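Local atomic coordinates of succinyl-CoA ligase (ADP-forming) subunit alpha (Methanosaeta concilii, PDB entry 6HXI), a protein that belongs to the succinyl-CoA synthetase superfamily, carries a region related to the C-terminal domain of citrate synthase, and binds coenzyme A. Residues R27-R37 with G147-I158. Numbering follows the deposited sequence.
Sequences RMLDFDYVCKR and GAFRIGNTAGTI
Residues 27-34 of helix 22-34 and the turn that follows pack against the loop and short edge strand of 147-158, the CA atoms of Met28 and Gly152 lying 5.8 Å apart and those of Cys35 and Gly147 5.0 Å. Arg150 reaches from the strand to the helix. Its chain bends at chi3, laying one guanidinium face against Arg27 CB while NH2 donates to Arg27 O (2.8 Å) from above the carbonyl plane; the helical N-H of Phe31 reaches that oxygen from the opposite face. NE and NH1 together grip Thr154 O, and NH1 also bonds to Gly156 O, tying the arginine to two overlapping beta turns, 151-154 and 153-156. Arg27 extends over this loop, and its NH2 donates to Asn153 OD1 (2.8 Å), the guanidinium and amide planes standing 72° apart. The contact packs helix 22-34, which follows strand 15-18 of the first mixed sheet, on the edge strand 149-150 of the second; the Asn153 side chain is about 6 Å from a bound coenzyme A. Phe31, with CG anti to its backbone N (chi1 -173°), places its ring against the classic bulge at Ala148 and Phe149: CE2 lies 3.7 Å from Phe149 C, and Cys35 SG sits over one face. Met28 CE touches Phe149 CZ at 3.7 Å. Arg37 NH1 donates a nearly straight hydrogen bond (N-H...O 164°) to Ala148 O, which lies in the guanidinium plane, while a water links Asp32 OD1 to Arg150 N; Asp32 OD2 is held by Ser41. Ile158 CD1 meets Val34 CG2 tip to tip.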
loop_
_atom_site.group_PDB
_atom_site.type_symbol
_atom_site.label_atom_id
_atom_site.label_comp_id
_atom_site.label_asym_id
_atom_site.label_seq_id
_atom_site.Cartn_x
_atom_site.Cartn_y
_atom_site.Cartn_z
ATOM N N ARG B 27 21.468 -16.244 -32.751
ATOM C CA ARG B 27 22.146 -16.501 -34.027
ATOM C C ARG B 27 22.086 -17.980 -34.372
ATOM O O ARG B 27 21.761 -18.328 -35.512
ATOM C CB ARG B 27 23.604 -16.006 -33.993
ATOM C CG ARG B 27 23.699 -14.494 -34.017
ATOM C CD ARG B 27 25.026 -14.012 -34.497
ATOM N NE ARG B 27 24.958 -12.592 -34.819
ATOM C CZ ARG B 27 25.438 -11.634 -34.044
ATOM N NH1 ARG B 27 25.341 -10.368 -34.410
ATOM N NH2 ARG B 27 26.011 -11.934 -32.885
ATOM N N MET B 28 22.353 -18.856 -33.373
ATOM C CA MET B 28 22.301 -20.302 -33.578
ATOM C C MET B 28 20.887 -20.743 -33.996
ATOM O O MET B 28 20.726 -21.418 -35.013
ATOM C CB MET B 28 22.790 -21.060 -32.335
ATOM C CG MET B 28 24.284 -20.983 -32.164
ATOM S SD MET B 28 24.907 -21.782 -30.668
ATOM C CE MET B 28 24.694 -23.496 -31.096
ATOM N N LEU B 29 19.860 -20.282 -33.259
ATOM C CA LEU B 29 18.466 -20.609 -33.538
ATOM C C LEU B 29 18.023 -20.107 -34.905
ATOM O O LEU B 29 17.305 -20.820 -35.617
ATOM C CB LEU B 29 17.542 -20.055 -32.442
ATOM C CG LEU B 29 17.718 -20.676 -31.074
ATOM C CD1 LEU B 29 16.978 -19.869 -30.010
ATOM C CD2 LEU B 29 17.254 -22.122 -31.073
ATOM N N ASP B 30 18.478 -18.902 -35.287
ATOM C CA ASP B 30 18.141 -18.301 -36.572
ATOM C C ASP B 30 18.678 -19.148 -37.732
ATOM O O ASP B 30 17.994 -19.316 -38.738
ATOM C CB ASP B 30 18.672 -16.854 -36.636
ATOM C CG ASP B 30 17.786 -15.804 -35.988
ATOM O OD1 ASP B 30 16.680 -16.158 -35.528
ATOM O OD2 ASP B 30 18.177 -14.619 -35.988
ATOM N N PHE B 31 19.881 -19.699 -37.571
ATOM C CA PHE B 31 20.522 -20.562 -38.568
ATOM C C PHE B 31 19.748 -21.878 -38.697
ATOM O O PHE B 31 19.447 -22.293 -39.801
ATOM C CB PHE B 31 21.988 -20.829 -38.190
ATOM C CG PHE B 31 22.768 -21.568 -39.252
ATOM C CD1 PHE B 31 22.986 -21.000 -40.507
ATOM C CD2 PHE B 31 23.281 -22.835 -39.004
ATOM C CE1 PHE B 31 23.725 -21.683 -41.490
ATOM C CE2 PHE B 31 24.006 -23.523 -39.996
ATOM C CZ PHE B 31 24.229 -22.935 -41.224
ATOM N N ASP B 32 19.364 -22.478 -37.563
ATOM C CA ASP B 32 18.581 -23.701 -37.527
ATOM C C ASP B 32 17.269 -23.483 -38.280
ATOM O O ASP B 32 16.904 -24.305 -39.108
ATOM C CB ASP B 32 18.298 -24.119 -36.071
ATOM C CG ASP B 32 19.515 -24.307 -35.191
ATOM O OD1 ASP B 32 20.603 -24.646 -35.733
ATOM O OD2 ASP B 32 19.386 -24.132 -33.964
ATOM N N TYR B 33 16.609 -22.336 -38.045
ATOM C CA TYR B 33 15.379 -21.979 -38.731
ATOM C C TYR B 33 15.554 -21.883 -40.289
ATOM O O TYR B 33 14.798 -22.538 -41.009
ATOM C CB TYR B 33 14.783 -20.688 -38.148
ATOM C CG TYR B 33 13.449 -20.349 -38.755
ATOM C CD1 TYR B 33 12.292 -21.001 -38.345
ATOM C CD2 TYR B 33 13.343 -19.393 -39.759
ATOM C CE1 TYR B 33 11.056 -20.721 -38.938
ATOM C CE2 TYR B 33 12.119 -19.097 -40.351
ATOM C CZ TYR B 33 10.979 -19.770 -39.942
ATOM O OH TYR B 33 9.775 -19.471 -40.516
ATOM N N VAL B 34 16.536 -21.080 -40.780
ATOM C CA VAL B 34 16.791 -20.885 -42.214
ATOM C C VAL B 34 17.292 -22.175 -42.907
ATOM O O VAL B 34 17.129 -22.298 -44.110
ATOM C CB VAL B 34 17.690 -19.665 -42.561
ATOM C CG1 VAL B 34 17.026 -18.347 -42.177
ATOM C CG2 VAL B 34 19.087 -19.783 -41.960
ATOM N N CYS B 35 17.854 -23.136 -42.142
ATOM C CA CYS B 35 18.320 -24.437 -42.637
ATOM C C CYS B 35 17.208 -25.462 -42.697
ATOM O O CYS B 35 17.433 -26.589 -43.152
ATOM C CB CYS B 35 19.486 -24.940 -41.795
ATOM S SG CYS B 35 20.986 -23.960 -41.990
ATOM N N LYS B 36 16.014 -25.077 -42.202
ATOM C CA LYS B 36 14.800 -25.894 -42.162
ATOM C C LYS B 36 14.958 -27.087 -41.219
ATOM O O LYS B 36 14.362 -28.139 -41.458
ATOM C CB LYS B 36 14.337 -26.316 -43.588
ATOM C CG LYS B 36 14.097 -25.148 -44.538
ATOM C CD LYS B 36 13.296 -25.574 -45.763
ATOM C CE LYS B 36 12.188 -24.593 -46.098
ATOM N NZ LYS B 36 11.120 -24.539 -45.050
ATOM N N ARG B 37 15.756 -26.922 -40.145
ATOM C CA ARG B 37 15.986 -27.953 -39.138
ATOM C C ARG B 37 14.689 -28.297 -38.430
ATOM O O ARG B 37 13.831 -27.424 -38.242
ATOM C CB ARG B 37 17.028 -27.503 -38.092
ATOM C CG ARG B 37 18.481 -27.674 -38.526
ATOM C CD ARG B 37 19.466 -27.474 -37.374
ATOM N NE ARG B 37 19.115 -28.286 -36.204
ATOM C CZ ARG B 37 19.982 -28.960 -35.457
ATOM N NH1 ARG B 37 21.280 -28.928 -35.740
ATOM N NH2 ARG B 37 19.556 -29.688 -34.435
ATOM N N GLY B 147 24.175 -25.677 -43.666
ATOM C CA GLY B 147 22.856 -26.287 -43.661
ATOM C C GLY B 147 22.567 -27.213 -42.499
ATOM O O GLY B 147 21.513 -27.846 -42.498
ATOM N N ALA B 148 23.459 -27.297 -41.487
ATOM C CA ALA B 148 23.279 -28.223 -40.363
ATOM C C ALA B 148 23.456 -27.627 -38.950
ATOM O O ALA B 148 22.563 -27.786 -38.122
ATOM C CB ALA B 148 24.193 -29.421 -40.531
ATOM N N PHE B 149 24.603 -26.989 -38.661
ATOM C CA PHE B 149 24.890 -26.452 -37.323
ATOM C C PHE B 149 25.899 -25.324 -37.388
ATOM O O PHE B 149 26.832 -25.376 -38.192
ATOM C CB PHE B 149 25.448 -27.582 -36.406
ATOM C CG PHE B 149 25.756 -27.218 -34.973
ATOM C CD1 PHE B 149 24.772 -27.287 -33.992
ATOM C CD2 PHE B 149 27.037 -26.829 -34.597
ATOM C CE1 PHE B 149 25.060 -26.955 -32.657
ATOM C CE2 PHE B 149 27.320 -26.474 -33.264
ATOM C CZ PHE B 149 26.331 -26.544 -32.303
ATOM N N ARG B 150 25.752 -24.346 -36.480
ATOM C CA ARG B 150 26.715 -23.256 -36.354
ATOM C C ARG B 150 27.172 -23.141 -34.892
ATOM O O ARG B 150 26.356 -23.300 -33.971
ATOM C CB ARG B 150 26.137 -21.927 -36.885
ATOM C CG ARG B 150 25.675 -20.959 -35.811
ATOM C CD ARG B 150 24.768 -19.875 -36.331
ATOM N NE ARG B 150 25.532 -18.722 -36.754
ATOM C CZ ARG B 150 25.016 -17.592 -37.203
ATOM N NH1 ARG B 150 25.804 -16.622 -37.613
ATOM N NH2 ARG B 150 23.696 -17.437 -37.278
ATOM N N ILE B 151 28.455 -22.834 -34.689
ATOM C CA ILE B 151 28.981 -22.603 -33.338
ATOM C C ILE B 151 28.809 -21.117 -33.024
ATOM O O ILE B 151 29.461 -20.289 -33.671
ATOM C CB ILE B 151 30.449 -23.039 -33.157
ATOM C CG1 ILE B 151 30.617 -24.544 -33.363
ATOM C CG2 ILE B 151 30.943 -22.611 -31.775
ATOM C CD1 ILE B 151 32.067 -24.947 -33.723
ATOM N N GLY B 152 27.946 -20.804 -32.045
ATOM C CA GLY B 152 27.703 -19.441 -31.574
ATOM C C GLY B 152 27.516 -18.399 -32.656
ATOM O O GLY B 152 26.588 -18.477 -33.466
ATOM N N ASN B 153 28.445 -17.448 -32.712
ATOM C CA ASN B 153 28.410 -16.332 -33.667
ATOM C C ASN B 153 29.023 -16.626 -35.029
ATOM O O ASN B 153 29.064 -15.721 -35.869
ATOM C CB ASN B 153 29.093 -15.121 -33.062
ATOM C CG ASN B 153 28.377 -14.586 -31.838
ATOM O OD1 ASN B 153 27.219 -14.212 -31.894
ATOM N ND2 ASN B 153 29.093 -14.456 -30.727
ATOM N N THR B 154 29.504 -17.861 -35.270
ATOM C CA THR B 154 30.136 -18.183 -36.562
ATOM C C THR B 154 29.254 -17.807 -37.740
ATOM O O THR B 154 28.099 -18.239 -37.811
ATOM C CB THR B 154 30.558 -19.629 -36.621
ATOM O OG1 THR B 154 31.384 -19.895 -35.498
ATOM C CG2 THR B 154 31.296 -19.972 -37.910
ATOM N N ALA B 155 29.822 -16.992 -38.657
ATOM C CA ALA B 155 29.245 -16.503 -39.920
ATOM C C ALA B 155 28.245 -15.344 -39.771
ATOM O O ALA B 155 27.530 -15.028 -40.713
ATOM C CB ALA B 155 28.647 -17.636 -40.738
ATOM N N GLY B 156 28.261 -14.687 -38.617
ATOM C CA GLY B 156 27.545 -13.446 -38.352
ATOM C C GLY B 156 26.056 -13.365 -38.558
ATOM O O GLY B 156 25.298 -14.142 -37.976
ATOM N N THR B 157 25.621 -12.348 -39.297
ATOM C CA THR B 157 24.192 -12.061 -39.510
ATOM C C THR B 157 23.509 -13.043 -40.436
ATOM O O THR B 157 24.171 -13.648 -41.282
ATOM C CB THR B 157 23.995 -10.606 -39.991
ATOM O OG1 THR B 157 24.530 -10.449 -41.309
ATOM C CG2 THR B 157 24.642 -9.582 -39.048
ATOM N N ILE B 158 22.165 -13.144 -40.337
ATOM C CA ILE B 158 21.373 -14.012 -41.225
ATOM C C ILE B 158 21.482 -13.527 -42.678
ATOM O O ILE B 158 21.484 -14.355 -43.601
ATOM C CB ILE B 158 19.917 -14.196 -40.694
ATOM C CG1 ILE B 158 19.877 -15.283 -39.604
ATOM C CG2 ILE B 158 18.907 -14.533 -41.780
ATOM C CD1 ILE B 158 20.186 -16.730 -40.025
HETATM O O HOH W 1 23.093 -23.886 -35.120
#